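Local coordinates for protein endoglucanase (Bacillus akibai, PDB 1UWW) that cuts internal beta-1,4-glucosidic linkages in cellulose and related glucans, and is represented here by its family 28 carbohydrate-binding module, which is specific for non-crystalline cellulose, at residues Leu74-Ser79 with Arg164-Ile169; Asp80-Glu85 with Asp160-Asn165; Val8-Lys13 with Gly25-Trp30. All coordinates share one frame; numbering follows the deposited sequence. Where two conformers were deposited one is given.

Contact 1 (Leu74-Ser79 with Arg164-Ile169); sequences LDFWKS and RNMMII
Asn-165 lies flat against Trp-77, and its OD1 is gripped side-on by two nitrogens of Arg-164. Arg-164 NE is 2.8 Å from Asn-165 OD1, and NH2 reaches it from the same face of the amide plane. Asn-165 ND2 donates to the syn lone pair of Asp-75 OD1, 2.9 Å away, and Gln-112 is its second partner. Trp-77 NE1 points in its ring plane at Asp-75 OD2, 2.8 Å away, from above the carboxylate plane. Trp-77 CG is opposite the carbonyl carbon (chi1 -71°), which lays the ring over Asn-165. Asn-165 CB makes a CH-pi contact over the five-membered ring, and ring and amide planes are 15° apart. Trp-77 CH2 stands over the centre of the Arg-164 guanidinium, 3.4 Å from its CZ. The strands are neighbours in the module's five-stranded antiparallel sheet, joined by main-chain bonds between Leu-74 and Ile-168 and between Phe-76 and Met-166. On the face of these four residues Phe-76 CD2 touches the selenomethionine methyl CE of Met-166. The polar network and Met-167 share the other face. The Asp-75 carboxylate takes the indole N-H on OD2 and the amide on OD1. Its charge probably favours both bonds, which probably limit rotation of the exposed indole.

Contact 2 (Asp80-Glu85 with Asp160-Asn165); sequences DLVRGE and DTLLRN
Leu-81 and Leu-163 join two loops at one end of the beta-sandwich of this module. One loop leaves strand 73-77, and the other leads into strand 165-173. The buried side is tight. Leu-163 N gives a hydrogen bond to Leu-81 O at 2.9 Å. The two side chains meet at about a right angle, with Leu-81 CD2 4.0 Å from Leu-163 CB. CG of Leu-81 stands anti to its N (chi1 -174°), and this carries CD2 on to the main chain of Asn-165. Leu-163 CD1 reaches forward to Arg-83 N, 3.9 Å away. The guanidinium of Arg-83 is held by a salt bridge to Asp-159. The solvent side is looser. There Leu-162 CD2 lies beside Asp-80, 3.8 Å from Asp-80 CA, and both residues are exposed. Two waters fill in where the main chains do not bond directly. One accepts from Leu-81 N and from Arg-164 N. The other accepts from Arg-83 N and donates to Thr-161 O, and so bridges the two loops beside Val-82. At the boundary between the buried and solvent sides, Val-82 CG1 makes a close contact of 3.4 Å with the same Thr-161 O.

Contact 3 (Val8-Lys13 with Gly25-Trp30); sequences VVHDPK and GTRQGW
The guanidinium of Arg-27 lies between two of residues 8-13, at the start of the modelled chain. His-10 CB is over one face, 3.7 Å from Arg-27 NH2. Lys-13 covers the opposite face, with its CB 3.4 Å from the same NH2. At the edge is Asp-11 O, close to the guanidinium plane. Arg-27 NE bonds this oxygen at 2.8 Å, and NH2 adds a weak bond to it. NE stands above the carbonyl plane, so it does not sit on a lone pair. A bend at chi3 (-84°) turns the end of the arginine to this carbonyl. On its third nitrogen, Arg-27 NH1 makes a weak bond to Trp-30 O and a salt bridge to Asp-31. Lys-13 NZ pairs with the other oxygen of Asp-31.

The main chains also bond. Arg-27 N donates to Pro-12 O at 2.9 Å, and Gly-29 N donates to Lys-13 O with an N-H...O angle of 171°. These donors are the first and third residues of a type I' turn, Arg-27 to Trp-30, closed by Trp-30 N on Arg-27 O. Overlapping its start, Thr-26 OG1 accepts from Gln-28 N at 3.0 Å as an ST turn. OG1 is also bonded to Asp-24. At the outer end a water donates to both Asp-11 OD2 and Gly-25 O. Asp-11 OD2 also takes the N-H of Ile-44.

Arg-27 therefore ties residues 8-13 to the turn before strand 30-32 through main-chain oxygens. Its positive charge and that of Lys-13 are probably balanced in part by their shared acid, Asp-31.

Overall arrangement
Contact 3 comes first along the chain and closes before the other two open. Contacts 1 and 2 both finish in the region of 160-169 and share Arg-164 and Asn-165. Their centres are about 11 Å apart, and one water belongs to both. Contact 1 lies within the five-stranded sheet of the cellulose-binding module, between strands 73-77 and 165-173. Contact 2 joins the loop that follows strand 73-77 and the loop that leads into strand 165-173. Contact 3 lies about 14 Å from contact 1, centre to centre, at the entry to outermost strand 30-32. There Trp-30 packs on Phe-76 and Ile-168. Contacts 2 and 3 are about 23 Å apart, centre to centre, and do not touch.

Contact 1 (Leu74-Ser79 with Arg164-Ile169)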
loop_
_atom_site.group_PDB
_atom_site.type_symbol
_atom_site.label_atom_id
_atom_site.label_comp_id
_atom_site.label_asym_id
_atom_site.label_seq_id
_atom_site.Cartn_x
_atom_site.Cartn_y
_atom_site.Cartn_z
ATOM N N LEU A 74 -10.852 -8.993 6.982
ATOM C CA LEU A 74 -12.314 -9.064 6.930
ATOM C C LEU A 74 -12.759 -9.410 5.524
ATOM O O LEU A 74 -12.074 -9.099 4.560
ATOM C CB LEU A 74 -12.943 -7.733 7.299
ATOM C CG LEU A 74 -12.776 -7.258 8.721
ATOM C CD1 LEU A 74 -13.412 -5.883 8.875
ATOM C CD2 LEU A 74 -13.468 -8.203 9.676
ATOM N N ASP A 75 -13.912 -10.031 5.401
ATOM C CA ASP A 75 -14.457 -10.485 4.131
ATOM C C ASP A 75 -15.961 -10.246 4.136
ATOM O O ASP A 75 -16.642 -10.494 5.125
ATOM C CB ASP A 75 -14.089 -11.969 3.965
ATOM C CG ASP A 75 -14.168 -12.488 2.570
ATOM O OD1 ASP A 75 -14.381 -11.719 1.611
ATOM O OD2 ASP A 75 -14.033 -13.733 2.380
ATOM N N PHE A 76 -16.486 -9.799 3.008
ATOM C CA PHE A 76 -17.892 -9.442 2.823
ATOM C C PHE A 76 -18.350 -9.946 1.460
ATOM O O PHE A 76 -17.952 -9.407 0.449
ATOM C CB PHE A 76 -18.049 -7.921 2.934
ATOM C CG PHE A 76 -19.438 -7.427 2.768
ATOM C CD1 PHE A 76 -20.348 -7.445 3.822
ATOM C CD2 PHE A 76 -19.852 -6.916 1.558
ATOM C CE1 PHE A 76 -21.623 -6.927 3.660
ATOM C CE2 PHE A 76 -21.132 -6.431 1.399
ATOM C CZ PHE A 76 -22.017 -6.441 2.447
ATOM N N TRP A 77 -19.175 -10.983 1.448
ATOM C CA TRP A 77 -19.719 -11.548 0.224
ATOM C C TRP A 77 -21.117 -11.022 -0.030
ATOM O O TRP A 77 -21.994 -11.113 0.840
ATOM C CB TRP A 77 -19.759 -13.082 0.291
ATOM C CG TRP A 77 -18.387 -13.723 0.230
ATOM C CD1 TRP A 77 -17.348 -13.548 1.093
ATOM C CD2 TRP A 77 -17.903 -14.641 -0.772
ATOM N NE1 TRP A 77 -16.254 -14.278 0.690
ATOM C CE2 TRP A 77 -16.573 -14.964 -0.445
ATOM C CE3 TRP A 77 -18.470 -15.226 -1.916
ATOM C CZ2 TRP A 77 -15.806 -15.839 -1.208
ATOM C CZ3 TRP A 77 -17.698 -16.108 -2.664
ATOM C CH2 TRP A 77 -16.392 -16.398 -2.310
ATOM N N LYS A 78 -21.367 -10.509 -1.225
ATOM C CA LYS A 78 -22.695 -10.075 -1.612
ATOM C C LYS A 78 -22.858 -10.149 -3.108
ATOM O O LYS A 78 -21.972 -9.752 -3.855
ATOM C CB LYS A 78 -22.922 -8.640 -1.138
ATOM C CG LYS A 78 -24.368 -8.190 -1.184
ATOM C CD LYS A 78 -24.572 -6.718 -0.798
ATOM C CE LYS A 78 -25.703 -6.049 -1.617
ATOM N NZ LYS A 78 -25.162 -5.459 -2.868
ATOM N N SER A 79 -24.001 -10.679 -3.547
ATOM C CA SER A 79 -24.417 -10.553 -4.935
ATOM C C SER A 79 -24.654 -9.078 -5.298
ATOM O O SER A 79 -24.955 -8.232 -4.444
ATOM C CB SER A 79 -25.681 -11.391 -5.211
ATOM O OG SER A 79 -26.750 -11.025 -4.370
ATOM N N ARG A 164 -18.170 -9.742 -6.354
ATOM C CA ARG A 164 -18.347 -10.974 -5.581
ATOM C C ARG A 164 -18.142 -10.842 -4.074
ATOM O O ARG A 164 -19.019 -11.162 -3.267
ATOM C CB ARG A 164 -17.494 -12.124 -6.119
ATOM C CG ARG A 164 -17.910 -13.503 -5.574
ATOM C CD ARG A 164 -16.938 -14.610 -5.905
ATOM N NE ARG A 164 -15.720 -14.456 -5.148
ATOM C CZ ARG A 164 -14.761 -15.373 -5.058
ATOM N NH1 ARG A 164 -14.871 -16.520 -5.725
ATOM N NH2 ARG A 164 -13.695 -15.149 -4.314
ATOM N N ASN A 165 -16.958 -10.416 -3.694
ATOM C CA ASN A 165 -16.652 -10.192 -2.307
ATOM C C ASN A 165 -15.609 -9.100 -2.156
ATOM O O ASN A 165 -14.794 -8.870 -3.054
ATOM C CB ASN A 165 -16.244 -11.504 -1.583
ATOM C CG ASN A 165 -14.961 -12.102 -2.096
ATOM O OD1 ASN A 165 -14.887 -12.541 -3.241
ATOM N ND2 ASN A 165 -13.945 -12.139 -1.263
HETATM N N MSE A 166 -15.636 -8.468 -0.991
HETATM C CA MSE A 166 -14.746 -7.403 -0.623
HETATM C C MSE A 166 -13.985 -7.840 0.602
HETATM O O MSE A 166 -14.559 -8.285 1.601
HETATM C CB MSE A 166 -15.573 -6.171 -0.300
HETATM C CG MSE A 166 -14.836 -5.033 0.383
HETATM SE SE MSE A 166 -15.815 -3.404 0.557
HETATM C CE MSE A 166 -17.533 -4.075 0.908
HETATM N N MSE A 167 -12.663 -7.874 0.530
HETATM C CA MSE A 167 -11.867 -7.954 1.817
HETATM C C MSE A 167 -11.087 -6.695 2.127
HETATM O O MSE A 167 -10.678 -5.909 1.229
HETATM C CB MSE A 167 -10.836 -9.142 1.844
HETATM C CG MSE A 167 -11.513 -10.550 1.360
HETATM SE SE MSE A 167 -10.329 -11.913 0.660
HETATM C CE MSE A 167 -8.819 -11.348 1.690
ATOM N N ILE A 168 -10.875 -6.554 3.417
ATOM C CA ILE A 168 -10.159 -5.425 3.993
ATOM C C ILE A 168 -9.057 -6.041 4.819
ATOM O O ILE A 168 -9.341 -6.819 5.753
ATOM C CB ILE A 168 -11.064 -4.498 4.847
ATOM C CG1 ILE A 168 -12.265 -4.031 4.017
ATOM C CG2 ILE A 168 -10.272 -3.322 5.316
ATOM C CD1 ILE A 168 -13.247 -3.224 4.787
ATOM N N ILE A 169 -7.821 -5.706 4.491
ATOM C CA ILE A 169 -6.630 -6.276 5.110
ATOM C C ILE A 169 -5.995 -5.230 5.978
ATOM O O ILE A 169 -5.751 -4.111 5.523
ATOM C CB ILE A 169 -5.654 -6.744 4.014
ATOM C CG1 ILE A 169 -6.313 -7.819 3.139
ATOM C CG2 ILE A 169 -4.389 -7.321 4.677
ATOM C CD1 ILE A 169 -5.564 -8.182 1.896
HETATM O O HOH W 1 -21.116 -9.439 -6.548
#

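Contact 2 (Asp80-Glu85 with Asp160-Asn165)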
loop_
_atom_site.group_PDB
_atom_site.type_symbol
_atom_site.label_atom_id
_atom_site.label_comp_id
_atom_site.label_asym_id
_atom_site.label_seq_id
_atom_site.Cartn_x
_atom_site.Cartn_y
_atom_site.Cartn_z
ATOM N N ASP A 80 -24.503 -8.776 -6.573
ATOM C CA ASP A 80 -24.682 -7.437 -7.097
ATOM C C ASP A 80 -23.825 -6.405 -6.363
ATOM O O ASP A 80 -24.230 -5.266 -6.163
ATOM C CB ASP A 80 -26.175 -7.041 -7.094
ATOM C CG ASP A 80 -26.999 -7.853 -8.089
ATOM O OD1 ASP A 80 -26.553 -8.067 -9.244
ATOM O OD2 ASP A 80 -28.121 -8.321 -7.798
ATOM N N LEU A 81 -22.622 -6.837 -5.957
ATOM C CA LEU A 81 -21.625 -5.930 -5.414
ATOM C C LEU A 81 -20.901 -5.283 -6.575
ATOM O O LEU A 81 -20.193 -5.965 -7.314
ATOM C CB LEU A 81 -20.631 -6.688 -4.531
ATOM C CG LEU A 81 -19.601 -5.870 -3.763
ATOM C CD1 LEU A 81 -20.270 -5.009 -2.700
ATOM C CD2 LEU A 81 -18.590 -6.813 -3.099
ATOM N N VAL A 82 -21.119 -3.994 -6.746
ATOM C CA VAL A 82 -20.566 -3.246 -7.863
ATOM C C VAL A 82 -20.122 -1.864 -7.401
ATOM O O VAL A 82 -20.647 -1.313 -6.427
ATOM C CB VAL A 82 -21.561 -3.118 -9.053
ATOM C CG1 VAL A 82 -21.969 -4.489 -9.586
ATOM C CG2 VAL A 82 -22.789 -2.259 -8.674
ATOM N N ARG A 83 -19.181 -1.285 -8.139
ATOM C CA ARG A 83 -18.740 0.073 -7.893
ATOM C C ARG A 83 -19.788 1.110 -8.252
ATOM O O ARG A 83 -19.923 2.143 -7.601
ATOM C CB ARG A 83 -17.463 0.379 -8.676
ATOM C CG ARG A 83 -16.897 1.788 -8.481
ATOM C CD ARG A 83 -15.590 2.003 -9.152
ATOM N NE ARG A 83 -15.703 1.824 -10.604
ATOM C CZ ARG A 83 -14.690 1.592 -11.421
ATOM N NH1 ARG A 83 -13.449 1.496 -10.984
ATOM N NH2 ARG A 83 -14.918 1.429 -12.723
ATOM N N GLY A 84 -20.479 0.884 -9.357
ATOM C CA GLY A 84 -21.394 1.892 -9.867
ATOM C C GLY A 84 -20.663 3.175 -10.185
ATOM O O GLY A 84 -19.504 3.171 -10.595
ATOM N N GLU A 85 -21.322 4.298 -9.939
ATOM C CA GLU A 85 -20.712 5.605 -10.129
ATOM C C GLU A 85 -19.932 6.118 -8.918
ATOM O O GLU A 85 -19.421 7.217 -8.911
ATOM C CB GLU A 85 -21.779 6.625 -10.517
ATOM C CG GLU A 85 -22.274 6.419 -11.936
ATOM C CD GLU A 85 -23.438 7.331 -12.314
ATOM O OE1 GLU A 85 -24.326 7.587 -11.470
ATOM O OE2 GLU A 85 -23.477 7.763 -13.482
ATOM N N ASP A 160 -20.162 -1.741 -13.755
ATOM C CA ASP A 160 -21.101 -2.849 -13.599
ATOM C C ASP A 160 -20.444 -4.219 -13.334
ATOM O O ASP A 160 -21.117 -5.236 -13.272
ATOM C CB ASP A 160 -22.061 -2.941 -14.802
ATOM C CG ASP A 160 -21.397 -3.433 -16.077
ATOM O OD1 ASP A 160 -20.159 -3.597 -16.165
ATOM O OD2 ASP A 160 -22.105 -3.669 -17.086
ATOM N N THR A 161 -19.130 -4.252 -13.166
ATOM C CA THR A 161 -18.443 -5.523 -12.888
ATOM C C THR A 161 -18.878 -6.122 -11.548
ATOM O O THR A 161 -18.815 -5.439 -10.515
ATOM C CB THR A 161 -16.947 -5.299 -12.828
ATOM O OG1 THR A 161 -16.489 -4.794 -14.084
ATOM C CG2 THR A 161 -16.188 -6.617 -12.586
ATOM N N LEU A 162 -19.284 -7.381 -11.531
ATOM C CA LEU A 162 -19.635 -8.075 -10.300
ATOM C C LEU A 162 -18.347 -8.364 -9.543
ATOM O O LEU A 162 -17.463 -9.049 -10.030
ATOM C CB LEU A 162 -20.397 -9.364 -10.576
ATOM C CG LEU A 162 -21.789 -9.121 -11.160
ATOM C CD1 LEU A 162 -22.345 -10.460 -11.675
ATOM C CD2 LEU A 162 -22.732 -8.495 -10.181
ATOM N N LEU A 163 -18.251 -7.838 -8.328
ATOM C CA LEU A 163 -17.034 -7.916 -7.539
ATOM C C LEU A 163 -16.995 -9.139 -6.617
ATOM O O LEU A 163 -15.909 -9.506 -6.147
ATOM C CB LEU A 163 -16.867 -6.614 -6.746
ATOM C CG LEU A 163 -16.769 -5.350 -7.614
ATOM C CD1 LEU A 163 -16.815 -4.089 -6.740
ATOM C CD2 LEU A 163 -15.517 -5.390 -8.461
ATOM N N ARG A 164 -18.170 -9.742 -6.354
ATOM C CA ARG A 164 -18.347 -10.974 -5.581
ATOM C C ARG A 164 -18.142 -10.842 -4.074
ATOM O O ARG A 164 -19.019 -11.162 -3.267
ATOM C CB ARG A 164 -17.494 -12.124 -6.119
ATOM C CG ARG A 164 -17.910 -13.503 -5.574
ATOM C CD ARG A 164 -16.938 -14.610 -5.905
ATOM N NE ARG A 164 -15.720 -14.456 -5.148
ATOM C CZ ARG A 164 -14.761 -15.373 -5.058
ATOM N NH1 ARG A 164 -14.871 -16.520 -5.725
ATOM N NH2 ARG A 164 -13.695 -15.149 -4.314
ATOM N N ASN A 165 -16.958 -10.416 -3.694
ATOM C CA ASN A 165 -16.652 -10.192 -2.307
ATOM C C ASN A 165 -15.609 -9.100 -2.156
ATOM O O ASN A 165 -14.794 -8.870 -3.054
ATOM C CB ASN A 165 -16.244 -11.504 -1.583
ATOM C CG ASN A 165 -14.961 -12.102 -2.096
ATOM O OD1 ASN A 165 -14.887 -12.541 -3.241
ATOM N ND2 ASN A 165 -13.945 -12.139 -1.263
HETATM O O HOH W 1 -21.116 -9.439 -6.548
HETATM O O HOH W 2 -17.823 -2.827 -10.169
#

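Contact 3 (Val8-Lys13 with Gly25-Trp30)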
loop_
_atom_site.group_PDB
_atom_site.type_symbol
_atom_site.label_atom_id
_atom_site.label_comp_id
_atom_site.label_asym_id
_atom_site.label_seq_id
_atom_site.Cartn_x
_atom_site.Cartn_y
_atom_site.Cartn_z
ATOM N N VAL A 8 -14.326 -20.554 18.809
ATOM C CA VAL A 8 -14.583 -19.106 19.048
ATOM C C VAL A 8 -16.012 -18.763 18.630
ATOM O O VAL A 8 -16.498 -19.235 17.598
ATOM C CB VAL A 8 -13.520 -18.239 18.317
ATOM C CG1 VAL A 8 -14.064 -16.872 17.871
ATOM C CG2 VAL A 8 -12.291 -18.060 19.207
ATOM N N VAL A 9 -16.662 -17.938 19.450
ATOM C CA VAL A 9 -18.049 -17.516 19.247
ATOM C C VAL A 9 -18.157 -16.031 18.836
ATOM O O VAL A 9 -17.815 -15.111 19.580
ATOM C CB VAL A 9 -18.916 -17.759 20.505
ATOM C CG1 VAL A 9 -20.340 -17.186 20.309
ATOM C CG2 VAL A 9 -18.950 -19.260 20.851
ATOM N N HIS A 10 -18.672 -15.836 17.643
ATOM C CA HIS A 10 -18.931 -14.499 17.133
ATOM C C HIS A 10 -20.349 -14.102 17.444
ATOM O O HIS A 10 -21.191 -14.947 17.737
ATOM C CB HIS A 10 -18.733 -14.508 15.640
ATOM C CG HIS A 10 -17.406 -15.043 15.230
ATOM N ND1 HIS A 10 -16.227 -14.370 15.470
ATOM C CD2 HIS A 10 -17.058 -16.212 14.641
ATOM C CE1 HIS A 10 -15.217 -15.072 14.987
ATOM N NE2 HIS A 10 -15.694 -16.200 14.492
ATOM N N ASP A 11 -20.637 -12.815 17.368
ATOM C CA ASP A 11 -22.015 -12.360 17.292
ATOM C C ASP A 11 -22.674 -12.885 15.990
ATOM O O ASP A 11 -21.994 -13.329 15.060
ATOM C CB ASP A 11 -22.084 -10.830 17.349
ATOM C CG ASP A 11 -22.093 -10.287 18.762
ATOM O OD1 ASP A 11 -22.099 -11.061 19.757
ATOM O OD2 ASP A 11 -22.104 -9.070 19.016
ATOM N N PRO A 12 -24.006 -12.865 15.913
ATOM C CA PRO A 12 -24.702 -13.418 14.743
ATOM C C PRO A 12 -24.216 -12.790 13.419
ATOM O O PRO A 12 -24.009 -11.569 13.384
ATOM C CB PRO A 12 -26.168 -13.079 15.025
ATOM C CG PRO A 12 -26.252 -12.972 16.496
ATOM C CD PRO A 12 -24.956 -12.336 16.919
ATOM N N LYS A 13 -23.986 -13.602 12.391
ATOM C CA LYS A 13 -23.470 -13.108 11.111
ATOM C C LYS A 13 -24.470 -12.203 10.403
ATOM O O LYS A 13 -24.088 -11.177 9.837
ATOM C CB LYS A 13 -23.057 -14.256 10.188
ATOM C CG LYS A 13 -22.426 -13.788 8.882
ATOM C CD LYS A 13 -21.882 -14.950 8.089
ATOM C CE LYS A 13 -21.155 -14.477 6.856
ATOM N NZ LYS A 13 -20.274 -15.561 6.359
ATOM N N GLY A 25 -27.880 -5.809 15.822
ATOM C CA GLY A 25 -27.298 -6.870 16.623
ATOM C C GLY A 25 -26.542 -7.936 15.843
ATOM O O GLY A 25 -26.135 -8.943 16.445
ATOM N N THR A 26 -26.304 -7.716 14.542
ATOM C CA THR A 26 -25.549 -8.660 13.720
ATOM C C THR A 26 -24.362 -8.008 13.020
ATOM O O THR A 26 -24.242 -6.794 12.950
ATOM C CB THR A 26 -26.405 -9.291 12.605
ATOM O OG1 THR A 26 -26.542 -8.395 11.492
ATOM C CG2 THR A 26 -27.847 -9.625 13.052
ATOM N N ARG A 27 -23.521 -8.873 12.457
ATOM C CA ARG A 27 -22.349 -8.494 11.669
ATOM C C ARG A 27 -22.699 -8.114 10.233
ATOM O O ARG A 27 -21.803 -7.822 9.454
ATOM C CB ARG A 27 -21.330 -9.618 11.676
ATOM C CG ARG A 27 -20.807 -9.967 13.047
ATOM C CD ARG A 27 -19.777 -11.069 13.002
ATOM N NE ARG A 27 -20.362 -12.409 12.987
ATOM C CZ ARG A 27 -19.957 -13.428 12.271
ATOM N NH1 ARG A 27 -19.029 -13.313 11.337
ATOM N NH2 ARG A 27 -20.551 -14.605 12.454
ATOM N N GLN A 28 -23.978 -8.113 9.879
ATOM C CA GLN A 28 -24.431 -7.731 8.539
ATOM C C GLN A 28 -23.599 -8.361 7.409
ATOM O O GLN A 28 -23.255 -7.720 6.417
ATOM C CB GLN A 28 -24.560 -6.220 8.390
ATOM C CG GLN A 28 -25.582 -5.632 9.377
ATOM C CD GLN A 28 -26.027 -4.246 9.015
ATOM O OE1 GLN A 28 -25.235 -3.309 8.996
ATOM N NE2 GLN A 28 -27.315 -4.100 8.700
ATOM N N GLY A 29 -23.299 -9.639 7.560
ATOM C CA GLY A 29 -22.614 -10.411 6.540
ATOM C C GLY A 29 -21.097 -10.410 6.579
ATOM O O GLY A 29 -20.472 -11.076 5.748
ATOM N N TRP A 30 -20.502 -9.649 7.491
ATOM C CA TRP A 30 -19.037 -9.580 7.629
ATOM C C TRP A 30 -18.500 -10.764 8.416
ATOM O O TRP A 30 -19.074 -11.159 9.437
ATOM C CB TRP A 30 -18.646 -8.262 8.305
ATOM C CG TRP A 30 -18.842 -7.089 7.409
ATOM C CD1 TRP A 30 -19.977 -6.351 7.225
ATOM C CD2 TRP A 30 -17.865 -6.549 6.521
ATOM N NE1 TRP A 30 -19.749 -5.376 6.290
ATOM C CE2 TRP A 30 -18.470 -5.492 5.819
ATOM C CE3 TRP A 30 -16.542 -6.887 6.211
ATOM C CZ2 TRP A 30 -17.790 -4.748 4.856
ATOM C CZ3 TRP A 30 -15.867 -6.154 5.261
ATOM C CH2 TRP A 30 -16.494 -5.086 4.590
HETATM O O HOH W 3 -24.834 -8.299 18.887
#